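Local coordinates for protein N-acetylglucosamine-6-phosphate deacetylase (Thermotoga maritima, PDB 1O12) that probably removes the acetyl group from N-acetylglucosamine-6-phosphate, as a metal-dependent hydrolase of the NagA family that uses one divalent metal ion per subunit, at residues H61-V66 and V265-S270; A68-C73 and A92-T97; D241-S246 and G298-S303; Y83-T88 and F306-V311. All blocks are in the same frame, centred on the assembly; numbering follows the deposited sequence.

Overall arrangement
All four contacts lie in the TIM-barrel amidohydrolase part of the chain. Interaction 1 is central. Its centre is about 9 Å from that of interaction 2, about 11 Å from that of interaction 4 and about 13 Å from that of interaction 3, and it touches all three. Interactions 2 and 4 use opposite ends of strand 87-93, and their centres are about 19 Å apart. Residues 61-66 and 68-73 follow each other along the chain, on neighbouring strands. Late in the chain, 265-270, 298-303 and 306-311 come in turn. Interactions 1 to 3 lie near the iron site and the predicted catalytic Asp267, with several predicted substrate residues in interaction 3. Interaction 4 joins strand 87-93 to helix 307-318 farther away.

Interaction 1 (H61-V66 and V265-S270); sequences HIHGVV and VTDSIS
The carboxylate of Asp267 lies over one face of the His61 ring, offset toward its rim, and meets the edge of the His63 ring. The planes of both rings stand 69° from that of the carboxylate. His63 NE2 donates to Asp267 OD1 over 2.9 Å, with the acceptor nearly in the ring plane. OD1 is met on its anti side, with the donor 35° out of the carboxylate plane. His61 NE2 is 3.2 Å from Asp267 OD1, but the angle is too poor for a bond. The His61 ring is instead bonded to Glu237 and to the iron ligand Glu127. The backbones reinforce the pairing. Asp267 N donates to His61 O over 2.7 Å, and Ser268 O accepts from both His63 N and Gly64 N. Ser268 OG, anti to its own backbone N (chi1 171°), reaches Gly64 O at 3.0 Å in the carbonyl plane. Asp267 is the predicted proton donor/acceptor, so this contact probably helps to position it beside the metal site of the amidohydrolase barrel. Ile62 and Val65 face helix 75-83, Ile62 also bonds through its backbone to Thr93 at the end of strand 87-93, and Val265 packs on strand 235-239.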
loop_
_atom_site.group_PDB
_atom_site.type_symbol
_atom_site.label_atom_id
_atom_site.label_comp_id
_atom_site.label_asym_id
_atom_site.label_seq_id
_atom_site.Cartn_x
_atom_site.Cartn_y
_atom_site.Cartn_z
ATOM N N HIS A 61 -8.845 19.964 10.130
ATOM C CA HIS A 61 -10.091 19.534 9.512
ATOM C C HIS A 61 -11.169 19.197 10.528
ATOM O O HIS A 61 -11.268 18.051 10.962
ATOM C CB HIS A 61 -9.820 18.307 8.630
ATOM C CG HIS A 61 -10.912 18.014 7.657
ATOM N ND1 HIS A 61 -10.745 17.163 6.586
ATOM C CD2 HIS A 61 -12.190 18.458 7.586
ATOM C CE1 HIS A 61 -11.870 17.094 5.897
ATOM N NE2 HIS A 61 -12.761 17.871 6.481
ATOM N N ILE A 62 -11.968 20.194 10.905
ATOM C CA ILE A 62 -13.076 20.010 11.845
ATOM C C ILE A 62 -14.187 21.013 11.491
ATOM O O ILE A 62 -13.934 22.213 11.405
ATOM C CB ILE A 62 -12.625 20.215 13.338
ATOM C CG1 ILE A 62 -13.849 20.271 14.262
ATOM C CG2 ILE A 62 -11.796 21.463 13.486
ATOM C CD1 ILE A 62 -13.492 20.367 15.750
ATOM N N HIS A 63 -15.410 20.512 11.314
ATOM C CA HIS A 63 -16.571 21.333 10.952
ATOM C C HIS A 63 -17.234 22.026 12.144
ATOM O O HIS A 63 -17.582 23.198 12.089
ATOM C CB HIS A 63 -17.613 20.443 10.247
ATOM C CG HIS A 63 -17.059 19.692 9.081
ATOM N ND1 HIS A 63 -16.880 20.274 7.848
ATOM C CD2 HIS A 63 -16.529 18.447 8.989
ATOM C CE1 HIS A 63 -16.260 19.424 7.046
ATOM N NE2 HIS A 63 -16.032 18.309 7.716
ATOM N N GLY A 64 -17.411 21.265 13.220
ATOM C CA GLY A 64 -18.059 21.768 14.405
ATOM C C GLY A 64 -17.888 20.715 15.470
ATOM O O GLY A 64 -17.295 19.659 15.207
ATOM N N VAL A 65 -18.383 21.002 16.673
ATOM C CA VAL A 65 -18.271 20.074 17.788
ATOM C C VAL A 65 -19.139 20.620 18.935
ATOM O O VAL A 65 -19.260 21.832 19.087
ATOM C CB VAL A 65 -16.763 19.925 18.222
ATOM C CG1 VAL A 65 -16.190 21.274 18.647
ATOM C CG2 VAL A 65 -16.634 18.927 19.356
ATOM N N VAL A 66 -19.753 19.724 19.718
ATOM C CA VAL A 66 -20.626 20.080 20.861
ATOM C C VAL A 66 -21.636 21.223 20.608
ATOM O O VAL A 66 -21.814 22.124 21.439
ATOM C CB VAL A 66 -19.780 20.412 22.151
ATOM C CG1 VAL A 66 -19.176 19.146 22.738
ATOM C CG2 VAL A 66 -18.657 21.379 21.816
ATOM N N VAL A 265 -6.601 14.007 12.001
ATOM C CA VAL A 265 -7.658 14.969 11.737
ATOM C C VAL A 265 -8.919 14.459 12.460
ATOM O O VAL A 265 -9.045 13.267 12.757
ATOM C CB VAL A 265 -7.857 15.040 10.178
ATOM C CG1 VAL A 265 -9.275 14.889 9.812
ATOM C CG2 VAL A 265 -7.243 16.321 9.617
ATOM N N THR A 266 -9.868 15.338 12.724
ATOM C CA THR A 266 -11.065 14.918 13.411
ATOM C C THR A 266 -12.273 14.776 12.469
ATOM O O THR A 266 -12.993 13.776 12.544
ATOM C CB THR A 266 -11.343 15.914 14.581
ATOM O OG1 THR A 266 -11.700 15.189 15.761
ATOM C CG2 THR A 266 -12.408 16.916 14.223
ATOM N N ASP A 267 -12.468 15.742 11.562
ATOM C CA ASP A 267 -13.592 15.747 10.618
ATOM C C ASP A 267 -14.872 15.690 11.445
ATOM O O ASP A 267 -15.908 15.191 11.016
ATOM C CB ASP A 267 -13.510 14.550 9.650
ATOM C CG ASP A 267 -14.520 14.645 8.458
ATOM O OD1 ASP A 267 -14.664 15.717 7.807
ATOM O OD2 ASP A 267 -15.161 13.613 8.149
ATOM N N SER A 268 -14.764 16.208 12.652
ATOM C CA SER A 268 -15.851 16.258 13.599
ATOM C C SER A 268 -16.963 17.219 13.157
ATOM O O SER A 268 -16.722 18.206 12.448
ATOM C CB SER A 268 -15.273 16.704 14.945
ATOM O OG SER A 268 -16.246 16.989 15.921
ATOM N N ILE A 269 -18.189 16.921 13.557
ATOM C CA ILE A 269 -19.293 17.819 13.243
ATOM C C ILE A 269 -19.912 18.299 14.562
ATOM O O ILE A 269 -19.544 17.807 15.629
ATOM C CB ILE A 269 -20.357 17.134 12.368
ATOM C CG1 ILE A 269 -20.941 15.919 13.088
ATOM C CG2 ILE A 269 -19.738 16.761 11.034
ATOM C CD1 ILE A 269 -21.967 15.156 12.254
ATOM N N SER A 270 -20.815 19.272 14.485
ATOM C CA SER A 270 -21.499 19.822 15.658
ATOM C C SER A 270 -22.059 18.753 16.605
ATOM O O SER A 270 -22.035 18.917 17.819
ATOM C CB SER A 270 -22.644 20.729 15.206
ATOM O OG SER A 270 -23.541 20.015 14.361
#

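Interaction 2 (A68-C73 and A92-T97); sequences ADTMNC and ATTVST
This is a buried packing contact without hydrogen bonds between its two segments. It joins the turn after strand 68-69 to the end of strand 87-93 and the loop that follows. Thr70 lies against the strand end. Its CB is 3.4 Å from Thr93 O, and its OG1 is 3.4 Å from Ala92 CB. The methyl CG2 points anti to the backbone N and meets Thr94 CG2 at 4.0 Å. The polar end of Thr70 turns to His63 O, to which OG1 is hydrogen-bonded. In the TIM barrel of this family, strand 87-93 is a parallel neighbour of strands 52-59 and 121-127. Its end leads toward the iron site, and the side chain of Thr93 is about 4 Å from that of the metal ligand Glu127. Selenomethionine Met71 serves the loop beyond the strand. Its chain is bent at chi2 (-40°) and chi3 (-94°), which carries the end of the side chain in toward the loop. SE touches Val95 CG2 at 4.1 Å, an apolar contact. CE and the Thr97 side chain reach toward each other, tip to tip, with CE 3.5 Å from Thr97 CB. Helix 99-115 adds Lys101 and Ile105 beside Met71, and Met102 beside Thr97.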
loop_
_atom_site.group_PDB
_atom_site.type_symbol
_atom_site.label_atom_id
_atom_site.label_comp_id
_atom_site.label_asym_id
_atom_site.label_seq_id
_atom_site.Cartn_x
_atom_site.Cartn_y
_atom_site.Cartn_z
ATOM N N ALA A 68 -21.468 23.562 18.188
ATOM C CA ALA A 68 -20.927 24.676 17.388
ATOM C C ALA A 68 -20.552 24.259 15.970
ATOM O O ALA A 68 -19.968 23.199 15.774
ATOM C CB ALA A 68 -19.716 25.251 18.088
ATOM N N ASP A 69 -20.889 25.078 14.982
ATOM C CA ASP A 69 -20.561 24.767 13.592
ATOM C C ASP A 69 -19.778 25.919 13.005
ATOM O O ASP A 69 -19.812 27.042 13.503
ATOM C CB ASP A 69 -21.790 24.643 12.683
ATOM C CG ASP A 69 -22.997 24.077 13.374
ATOM O OD1 ASP A 69 -23.397 22.940 13.003
ATOM O OD2 ASP A 69 -23.562 24.773 14.265
ATOM N N THR A 70 -19.124 25.628 11.892
ATOM C CA THR A 70 -18.359 26.608 11.166
ATOM C C THR A 70 -19.353 27.372 10.269
ATOM O O THR A 70 -19.129 28.536 9.914
ATOM C CB THR A 70 -17.263 25.885 10.339
ATOM O OG1 THR A 70 -16.296 25.341 11.243
ATOM C CG2 THR A 70 -16.576 26.822 9.349
HETATM N N MSE A 71 -20.464 26.724 9.921
HETATM C CA MSE A 71 -21.458 27.375 9.079
HETATM C C MSE A 71 -22.127 28.557 9.797
HETATM O O MSE A 71 -22.543 29.526 9.157
HETATM C CB MSE A 71 -22.510 26.365 8.585
HETATM C CG MSE A 71 -21.974 25.318 7.586
HETATM SE SE MSE A 71 -20.683 25.950 6.185
HETATM C CE MSE A 71 -21.912 26.316 4.707
ATOM N N ASN A 72 -22.209 28.491 11.124
ATOM C CA ASN A 72 -22.803 29.568 11.915
ATOM C C ASN A 72 -21.715 30.423 12.576
ATOM O O ASN A 72 -22.001 31.354 13.317
ATOM C CB ASN A 72 -23.770 28.974 12.950
ATOM C CG ASN A 72 -24.970 28.241 12.284
ATOM O OD1 ASN A 72 -25.842 28.877 11.656
ATOM N ND2 ASN A 72 -25.002 26.909 12.402
ATOM N N CYS A 73 -20.462 30.080 12.288
ATOM C CA CYS A 73 -19.290 30.789 12.764
ATOM C C CYS A 73 -19.156 30.863 14.253
ATOM O O CYS A 73 -18.827 31.914 14.798
ATOM C CB CYS A 73 -19.261 32.192 12.194
ATOM S SG CYS A 73 -19.410 32.254 10.388
ATOM N N ALA A 92 -11.316 25.944 11.059
ATOM C CA ALA A 92 -12.768 25.789 10.991
ATOM C C ALA A 92 -13.003 25.430 9.531
ATOM O O ALA A 92 -12.710 26.196 8.641
ATOM C CB ALA A 92 -13.441 27.100 11.349
ATOM N N THR A 93 -13.526 24.243 9.297
ATOM C CA THR A 93 -13.718 23.721 7.956
ATOM C C THR A 93 -15.132 23.847 7.454
ATOM O O THR A 93 -16.086 23.551 8.163
ATOM C CB THR A 93 -13.282 22.231 7.929
ATOM O OG1 THR A 93 -12.047 22.111 8.652
ATOM C CG2 THR A 93 -13.082 21.724 6.496
ATOM N N THR A 94 -15.264 24.275 6.213
ATOM C CA THR A 94 -16.576 24.440 5.612
ATOM C C THR A 94 -16.937 23.209 4.799
ATOM O O THR A 94 -16.157 22.260 4.691
ATOM C CB THR A 94 -16.562 25.626 4.652
ATOM O OG1 THR A 94 -15.568 25.394 3.639
ATOM C CG2 THR A 94 -16.218 26.915 5.395
ATOM N N VAL A 95 -18.142 23.216 4.246
ATOM C CA VAL A 95 -18.565 22.146 3.352
ATOM C C VAL A 95 -18.946 22.892 2.063
ATOM O O VAL A 95 -18.858 24.114 2.031
ATOM C CB VAL A 95 -19.768 21.365 3.914
ATOM C CG1 VAL A 95 -19.319 20.523 5.081
ATOM C CG2 VAL A 95 -20.867 22.315 4.341
ATOM N N SER A 96 -19.328 22.187 1.001
ATOM C CA SER A 96 -19.724 22.871 -0.230
ATOM C C SER A 96 -20.883 23.827 0.078
ATOM O O SER A 96 -21.833 23.485 0.801
ATOM C CB SER A 96 -20.146 21.870 -1.299
ATOM O OG SER A 96 -19.025 21.129 -1.741
ATOM N N THR A 97 -20.790 25.034 -0.468
ATOM C CA THR A 97 -21.810 26.027 -0.208
ATOM C C THR A 97 -21.770 27.169 -1.227
ATOM O O THR A 97 -21.081 27.083 -2.246
ATOM C CB THR A 97 -21.637 26.559 1.250
ATOM O OG1 THR A 97 -22.837 27.231 1.658
ATOM C CG2 THR A 97 -20.403 27.497 1.359
#

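Interaction 3 (D241-S246 and G298-S303); sequences DGVHLS and GTLAGS
Neither segment is regular helix or strand, and their backbones stay well apart, with nearest CA atoms 7.6 Å from each other at Asp241 and Ser303. Side chains fill the gap. Leu300 CD1 sits over the centre of the His244 ring, 3.7 Å from its centroid and 9° off the normal, a CH-pi contact. The two side chains slide past each other in opposite directions. The other branch of Leu300, CD2, meets Val243 CG1 at 3.8 Å. The carbonyl oxygen of Gly302 lies at the edge of the imidazole without a hydrogen bond to it. This oxygen is too close to CE1 in the model, so its exact place is doubtful. Asp241 holds the ring from its own loop. His244 ND1 donates 2.6 Å to the syn lone pair of Asp241 OD1. Asp241 OD2 accepts from Val243 N, an Asx turn, and from His244 N at 2.8 Å. Asp241 CG lies between the backbone N and the carbonyl carbon (chi1 57°), which turns the carboxylate back over the loop. The CB of Ser303 packs on Asp241 OD1, while its OG bonds to Thr266 O. His219 of the second subunit makes a weak hydrogen bond to His244 O. His244, Leu300 and Gly302 are predicted substrate-binding residues. The carboxylate bond at ND1 would fix the rotation of the imidazole and probably polarise it, with NE2 on the side away from Asp241.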
loop_
_atom_site.group_PDB
_atom_site.type_symbol
_atom_site.label_atom_id
_atom_site.label_comp_id
_atom_site.label_asym_id
_atom_site.label_seq_id
_atom_site.Cartn_x
_atom_site.Cartn_y
_atom_site.Cartn_z
ATOM N N ASP A 241 -11.320 6.931 13.826
ATOM C CA ASP A 241 -12.482 6.618 14.618
ATOM C C ASP A 241 -12.893 5.162 14.515
ATOM O O ASP A 241 -13.894 4.760 15.102
ATOM C CB ASP A 241 -13.656 7.506 14.208
ATOM C CG ASP A 241 -13.999 7.382 12.743
ATOM O OD1 ASP A 241 -14.908 8.122 12.311
ATOM O OD2 ASP A 241 -13.382 6.564 12.022
ATOM N N GLY A 242 -12.126 4.382 13.767
ATOM C CA GLY A 242 -12.435 2.969 13.613
ATOM C C GLY A 242 -13.519 2.687 12.594
ATOM O O GLY A 242 -13.767 1.526 12.262
ATOM N N VAL A 243 -14.160 3.746 12.102
ATOM C CA VAL A 243 -15.214 3.621 11.109
ATOM C C VAL A 243 -14.775 4.112 9.715
ATOM O O VAL A 243 -14.948 3.390 8.731
ATOM C CB VAL A 243 -16.459 4.390 11.580
ATOM C CG1 VAL A 243 -17.624 4.156 10.627
ATOM C CG2 VAL A 243 -16.804 3.941 13.003
ATOM N N HIS A 244 -14.233 5.337 9.619
ATOM C CA HIS A 244 -13.758 5.851 8.327
ATOM C C HIS A 244 -12.648 4.949 7.777
ATOM O O HIS A 244 -12.458 4.854 6.562
ATOM C CB HIS A 244 -13.272 7.286 8.454
ATOM C CG HIS A 244 -14.386 8.280 8.571
ATOM N ND1 HIS A 244 -15.142 8.418 9.717
ATOM C CD2 HIS A 244 -14.926 9.121 7.659
ATOM C CE1 HIS A 244 -16.100 9.297 9.504
ATOM N NE2 HIS A 244 -15.993 9.738 8.264
ATOM N N LEU A 245 -11.918 4.303 8.680
ATOM C CA LEU A 245 -10.889 3.318 8.335
ATOM C C LEU A 245 -10.943 2.261 9.432
ATOM O O LEU A 245 -11.203 2.579 10.604
ATOM C CB LEU A 245 -9.478 3.879 8.366
ATOM C CG LEU A 245 -8.971 4.943 7.423
ATOM C CD1 LEU A 245 -9.556 6.277 7.812
ATOM C CD2 LEU A 245 -7.434 4.974 7.550
ATOM N N SER A 246 -10.692 1.011 9.081
ATOM C CA SER A 246 -10.687 -0.007 10.117
ATOM C C SER A 246 -9.300 0.036 10.739
ATOM O O SER A 246 -8.360 0.613 10.169
ATOM C CB SER A 246 -10.936 -1.393 9.521
ATOM O OG SER A 246 -9.909 -1.770 8.610
ATOM N N GLY A 298 -26.977 6.099 4.092
ATOM C CA GLY A 298 -25.861 5.356 4.664
ATOM C C GLY A 298 -24.473 6.008 4.594
ATOM O O GLY A 298 -23.565 5.607 5.324
ATOM N N THR A 299 -24.298 7.008 3.732
ATOM C CA THR A 299 -23.004 7.678 3.589
ATOM C C THR A 299 -22.498 8.299 4.885
ATOM O O THR A 299 -23.247 8.998 5.572
ATOM C CB THR A 299 -23.078 8.821 2.559
ATOM O OG1 THR A 299 -23.624 8.321 1.335
ATOM C CG2 THR A 299 -21.689 9.421 2.310
ATOM N N LEU A 300 -21.232 8.063 5.221
ATOM C CA LEU A 300 -20.686 8.679 6.425
ATOM C C LEU A 300 -20.782 10.191 6.233
ATOM O O LEU A 300 -20.532 10.700 5.135
ATOM C CB LEU A 300 -19.222 8.284 6.635
ATOM C CG LEU A 300 -18.995 6.833 7.090
ATOM C CD1 LEU A 300 -17.494 6.527 7.040
ATOM C CD2 LEU A 300 -19.588 6.604 8.488
ATOM N N ALA A 301 -21.171 10.898 7.291
ATOM C CA ALA A 301 -21.297 12.349 7.244
ATOM C C ALA A 301 -20.421 13.017 8.313
ATOM O O ALA A 301 -20.948 13.700 9.191
ATOM C CB ALA A 301 -22.750 12.745 7.450
ATOM N N GLY A 302 -19.098 12.834 8.228
ATOM C CA GLY A 302 -18.194 13.412 9.211
ATOM C C GLY A 302 -17.983 12.413 10.338
ATOM O O GLY A 302 -18.092 11.212 10.105
ATOM N N SER A 303 -17.693 12.890 11.548
ATOM C CA SER A 303 -17.502 12.004 12.701
ATOM C C SER A 303 -17.856 12.727 13.990
ATOM O O SER A 303 -18.175 13.918 13.991
ATOM C CB SER A 303 -16.036 11.554 12.825
ATOM O OG SER A 303 -15.259 12.532 13.519
#

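Interaction 4 (Y83-T88 and F306-V311); sequences YSQGVT and FFSQAV
Gln85 makes the polar part of this contact. Its amide reaches the first turn of helix 307-318, where Ser308 N donates to Gln85 OE1 over 3.0 Å. The N-H...O angle is 135°, so the bond is bent. The position of OE1 is doubtful, as it is too close to a neighbour in the model. The Gln85 chain bends at chi2 (-57°), and this turns the amide toward the helix start. Phe306 occupies the N-cap position there, and its backbone O accepts from Ala310 N. The rest is packing. Gln85 NE2 approaches Phe306 CD2 at 3.8 Å, with amide and ring planes 44° apart. Val87 CG2 touches Phe307 CB at 3.6 Å and Phe307 CG at 3.7 Å, and the two side chains cross at about a right angle. Between Gln85 and Val87 the chain turns at Gly86, which has positive phi and is the C-prime residue of the Schellman motif that ends helix 75-83. The contact thus joins the link from that helix to strand 87-93 with the start of a late helix of the TIM barrel. Phe57 of strand 52-59 packs on Val87 and Phe307, Phe81 of helix 75-83 meets the Phe306 ring, and Ser308 touches Val362 of strand 362-367.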
loop_
_atom_site.group_PDB
_atom_site.type_symbol
_atom_site.label_atom_id
_atom_site.label_comp_id
_atom_site.label_asym_id
_atom_site.label_seq_id
_atom_site.Cartn_x
_atom_site.Cartn_y
_atom_site.Cartn_z
ATOM N N TYR A 83 -9.656 23.261 23.512
ATOM C CA TYR A 83 -8.573 23.325 24.474
ATOM C C TYR A 83 -8.644 22.108 25.384
ATOM O O TYR A 83 -7.618 21.605 25.843
ATOM C CB TYR A 83 -8.643 24.623 25.286
ATOM C CG TYR A 83 -8.167 25.836 24.500
ATOM C CD1 TYR A 83 -6.989 25.781 23.742
ATOM C CD2 TYR A 83 -8.886 27.045 24.508
ATOM C CE1 TYR A 83 -6.548 26.885 23.014
ATOM C CE2 TYR A 83 -8.444 28.159 23.783
ATOM C CZ TYR A 83 -7.286 28.063 23.041
ATOM O OH TYR A 83 -6.858 29.118 22.301
ATOM N N SER A 84 -9.856 21.619 25.631
ATOM C CA SER A 84 -10.046 20.436 26.476
ATOM C C SER A 84 -9.632 19.166 25.746
ATOM O O SER A 84 -9.707 18.083 26.305
ATOM C CB SER A 84 -11.500 20.280 26.887
ATOM O OG SER A 84 -12.298 19.916 25.780
ATOM N N GLN A 85 -9.224 19.296 24.489
ATOM C CA GLN A 85 -8.771 18.148 23.723
ATOM C C GLN A 85 -7.289 18.346 23.432
ATOM O O GLN A 85 -6.679 17.576 22.686
ATOM C CB GLN A 85 -9.571 18.026 22.421
ATOM C CG GLN A 85 -11.005 17.654 22.641
ATOM C CD GLN A 85 -11.139 16.359 23.406
ATOM O OE1 GLN A 85 -10.567 15.359 23.025
ATOM N NE2 GLN A 85 -11.896 16.376 24.496
ATOM N N GLY A 86 -6.723 19.393 24.036
ATOM C CA GLY A 86 -5.315 19.703 23.861
ATOM C C GLY A 86 -4.992 20.393 22.547
ATOM O O GLY A 86 -3.819 20.611 22.247
ATOM N N VAL A 87 -6.025 20.731 21.766
ATOM C CA VAL A 87 -5.866 21.399 20.473
ATOM C C VAL A 87 -5.596 22.893 20.632
ATOM O O VAL A 87 -6.411 23.628 21.179
ATOM C CB VAL A 87 -7.131 21.250 19.596
ATOM C CG1 VAL A 87 -6.946 22.037 18.301
ATOM C CG2 VAL A 87 -7.408 19.747 19.285
ATOM N N THR A 88 -4.450 23.341 20.144
ATOM C CA THR A 88 -4.082 24.738 20.239
ATOM C C THR A 88 -4.042 25.487 18.886
ATOM O O THR A 88 -3.697 26.664 18.834
ATOM C CB THR A 88 -2.734 24.875 20.941
ATOM O OG1 THR A 88 -1.774 24.037 20.293
ATOM C CG2 THR A 88 -2.856 24.478 22.392
ATOM N N PHE A 306 -13.397 12.976 19.049
ATOM C CA PHE A 306 -12.725 14.088 19.734
ATOM C C PHE A 306 -11.248 13.952 19.382
ATOM O O PHE A 306 -10.741 12.837 19.296
ATOM C CB PHE A 306 -12.885 14.019 21.258
ATOM C CG PHE A 306 -14.238 14.455 21.762
ATOM C CD1 PHE A 306 -15.101 15.191 20.964
ATOM C CD2 PHE A 306 -14.641 14.146 23.069
ATOM C CE1 PHE A 306 -16.338 15.615 21.451
ATOM C CE2 PHE A 306 -15.884 14.572 23.557
ATOM C CZ PHE A 306 -16.724 15.303 22.747
ATOM N N PHE A 307 -10.548 15.063 19.177
ATOM C CA PHE A 307 -9.155 14.951 18.795
ATOM C C PHE A 307 -8.404 14.050 19.755
ATOM O O PHE A 307 -7.634 13.175 19.346
ATOM C CB PHE A 307 -8.474 16.303 18.732
ATOM C CG PHE A 307 -7.223 16.279 17.907
ATOM C CD1 PHE A 307 -6.016 15.870 18.464
ATOM C CD2 PHE A 307 -7.276 16.568 16.545
ATOM C CE1 PHE A 307 -4.883 15.742 17.665
ATOM C CE2 PHE A 307 -6.161 16.450 15.732
ATOM C CZ PHE A 307 -4.958 16.034 16.287
ATOM N N SER A 308 -8.633 14.266 21.038
ATOM C CA SER A 308 -7.986 13.465 22.075
ATOM C C SER A 308 -8.152 11.954 21.852
ATOM O O SER A 308 -7.217 11.179 22.093
ATOM C CB SER A 308 -8.559 13.837 23.435
ATOM O OG SER A 308 -7.809 13.236 24.452
ATOM N N GLN A 309 -9.338 11.541 21.404
ATOM C CA GLN A 309 -9.615 10.135 21.166
ATOM C C GLN A 309 -8.863 9.686 19.925
ATOM O O GLN A 309 -8.401 8.556 19.850
ATOM C CB GLN A 309 -11.118 9.903 20.987
ATOM C CG GLN A 309 -11.529 8.421 21.064
ATOM C CD GLN A 309 -11.070 7.763 22.365
ATOM O OE1 GLN A 309 -11.422 8.211 23.453
ATOM N NE2 GLN A 309 -10.275 6.699 22.250
ATOM N N ALA A 310 -8.732 10.594 18.965
ATOM C CA ALA A 310 -8.015 10.323 17.737
ATOM C C ALA A 310 -6.595 9.889 18.073
ATOM O O ALA A 310 -6.098 8.908 17.529
ATOM C CB ALA A 310 -7.982 11.550 16.880
ATOM N N VAL A 311 -5.947 10.609 18.978
ATOM C CA VAL A 311 -4.582 10.285 19.354
ATOM C C VAL A 311 -4.478 8.918 20.029
ATOM O O VAL A 311 -3.590 8.102 19.693
ATOM C CB VAL A 311 -3.997 11.377 20.278
ATOM C CG1 VAL A 311 -2.594 10.995 20.751
ATOM C CG2 VAL A 311 -3.948 12.692 19.517
#